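Local coordinates for protein FimX (PDB 3HV8), which is a Pseudomonas aeruginosa protein built around an EAL domain, seen here with C2E bound, at residues T149-L152 / K153-K156. Residues are numbered along the deposited sequence; the frame is centred on the assembly and turned at random.
Sequences TSYL and KQAK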
ATOM      1  N   THR A 149      -8.679  -4.299 -11.111  1.00 25.14           N
ATOM      2  CA  THR A 149      -9.465  -5.109 -12.018  1.00 26.32           C
ATOM      3  C   THR A 149     -10.763  -4.389 -12.425  1.00 28.41           C
ATOM      4  O   THR A 149     -11.151  -4.390 -13.592  1.00 29.35           O
ATOM      5  CB  THR A 149      -9.751  -6.454 -11.339  1.00 29.61           C
ATOM      6  OG1 THR A 149      -8.508  -6.988 -10.833  1.00 31.01           O
ATOM      7  CG2 THR A 149     -10.354  -7.434 -12.316  1.00 33.42           C
ATOM      8  N   SER A 150     -11.403  -3.731 -11.467  1.00 24.82           N
ATOM      9  CA  SER A 150     -12.646  -3.008 -11.728  1.00 24.37           C
ATOM     10  C   SER A 150     -12.451  -1.796 -12.618  1.00 27.67           C
ATOM     11  O   SER A 150     -13.350  -1.415 -13.375  1.00 31.07           O
ATOM     12  CB  SER A 150     -13.247  -2.495 -10.411  1.00 23.06           C
ATOM     13  OG  SER A 150     -13.670  -3.543  -9.563  1.00 25.27           O
ATOM     14  N   TYR A 151     -11.298  -1.151 -12.491  1.00 23.14           N
ATOM     15  CA  TYR A 151     -11.021   0.107 -13.177  1.00 23.29           C
ATOM     16  C   TYR A 151      -9.738  -0.045 -13.982  1.00 23.97           C
ATOM     17  O   TYR A 151      -8.811   0.754 -13.859  1.00 24.42           O
ATOM     18  CB  TYR A 151     -10.879   1.250 -12.153  1.00 25.93           C
ATOM     19  CG  TYR A 151     -12.093   1.366 -11.262  1.00 23.52           C
ATOM     20  CD1 TYR A 151     -13.255   1.975 -11.722  1.00 28.17           C
ATOM     21  CD2 TYR A 151     -12.090   0.828  -9.979  1.00 23.92           C
ATOM     22  CE1 TYR A 151     -14.376   2.063 -10.908  1.00 25.95           C
ATOM     23  CE2 TYR A 151     -13.211   0.911  -9.158  1.00 26.20           C
ATOM     24  CZ  TYR A 151     -14.350   1.523  -9.641  1.00 25.64           C
ATOM     25  OH  TYR A 151     -15.467   1.576  -8.834  1.00 28.38           O
ATOM     26  N   LEU A 152      -9.691  -1.095 -14.792  1.00 25.02           N
ATOM     27  CA  LEU A 152      -8.451  -1.485 -15.456  1.00 27.72           C
ATOM     28  C   LEU A 152      -7.891  -0.391 -16.357  1.00 27.21           C
ATOM     29  O   LEU A 152      -6.707  -0.084 -16.296  1.00 25.91           O
ATOM     30  CB  LEU A 152      -8.666  -2.772 -16.235  1.00 27.83           C
ATOM     31  CG  LEU A 152      -7.412  -3.384 -16.842  1.00 28.96           C
ATOM     32  CD1 LEU A 152      -6.509  -3.924 -15.750  1.00 30.85           C
ATOM     33  CD2 LEU A 152      -7.799  -4.491 -17.815  1.00 33.43           C
ATOM     34  N   LYS A 153      -8.733   0.214 -17.189  1.00 26.21           N
ATOM     35  CA  LYS A 153      -8.246   1.279 -18.066  1.00 25.61           C
ATOM     36  C   LYS A 153      -7.676   2.452 -17.271  1.00 24.65           C
ATOM     37  O   LYS A 153      -6.601   2.971 -17.586  1.00 26.29           O
ATOM     38  CB  LYS A 153      -9.339   1.739 -19.034  1.00 30.76           C
ATOM     39  CG  LYS A 153      -9.574   0.739 -20.160  1.00 44.30           C
ATOM     40  CD  LYS A 153     -10.506   1.265 -21.243  1.00 52.46           C
ATOM     41  CE  LYS A 153     -10.946   0.128 -22.164  1.00 49.35           C
ATOM     42  NZ  LYS A 153     -11.557   0.615 -23.437  1.00 68.21           N
ATOM     43  N   GLN A 154      -8.357   2.844 -16.197  1.00 25.45           N
ATOM     44  CA  GLN A 154      -7.869   3.945 -15.377  1.00 27.84           C
ATOM     45  C   GLN A 154      -6.595   3.597 -14.611  1.00 24.37           C
ATOM     46  O   GLN A 154      -5.712   4.434 -14.452  1.00 24.59           O
ATOM     47  CB  GLN A 154      -8.948   4.392 -14.405  1.00 29.82           C
ATOM     48  CG  GLN A 154     -10.186   4.866 -15.115  1.00 31.51           C
ATOM     49  CD  GLN A 154     -11.276   3.805 -15.169  1.00 40.21           C
ATOM     50  OE1 GLN A 154     -11.034   2.632 -15.491  1.00 33.99           O
ATOM     51  NE2 GLN A 154     -12.492   4.219 -14.846  1.00 46.54           N
ATOM     52  N   ALA A 155      -6.496   2.346 -14.168  1.00 25.11           N
ATOM     53  CA  ALA A 155      -5.305   1.905 -13.460  1.00 25.07           C
ATOM     54  C   ALA A 155      -4.107   1.832 -14.414  1.00 23.28           C
ATOM     55  O   ALA A 155      -2.969   2.167 -14.035  1.00 23.51           O
ATOM     56  CB  ALA A 155      -5.557   0.550 -12.792  1.00 25.86           C
ATOM     57  N   LYS A 156      -4.366   1.403 -15.652  1.00 23.78           N
ATOM     58  CA  LYS A 156      -3.338   1.421 -16.688  1.00 23.83           C
ATOM     59  C   LYS A 156      -2.810   2.836 -16.896  1.00 23.45           C
ATOM     60  O   LYS A 156      -1.607   3.083 -16.884  1.00 24.80           O
ATOM     61  CB  LYS A 156      -3.912   0.869 -17.989  1.00 24.65           C
ATOM     62  CG  LYS A 156      -2.977   1.038 -19.180  1.00 27.11           C
ATOM     63  CD  LYS A 156      -3.561   0.376 -20.424  1.00 31.14           C
ATOM     64  CE  LYS A 156      -2.643   0.578 -21.621  1.00 45.01           C
ATOM     65  NZ  LYS A 156      -3.015  -0.293 -22.764  1.00 60.83           N
TER
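Y151 is the N-cap residue of helix 152-164, at the kink where helix 145-150 ends and the next helix sets off, and its contact with Q154 and A155 is that helix's first turn. Its phi/psi is non-helical, whereas L152 onward is helical, which places the break at this one residue. The carbonyl of Y151 is the first acceptor of the new helix: A155 N donates to Y151 O over 2.8 Å, with a C=O...N angle of 166°. One residue on, K156 N donates to L152 O, also 2.8 Å, so the i to i+4 pattern is already regular. The methyl CB of A155 sits 3.4 Å from Y151 O, beside the same carbonyl. Q154 bends back at chi2, which brings its amide over CB of Y151, CD lying 4.0 Å from that atom. Ring and amide planes stand 78° apart, and the amide end meets the ring at its edge rather than over a face. Y151 and Q154 both also touch Q117, while A155, buried, packs on L187. The break lies in the helical part of a beta-alpha-beta crossover between the parallel neighbouring strands 139-144 and 168-174, as in the EAL-family barrel.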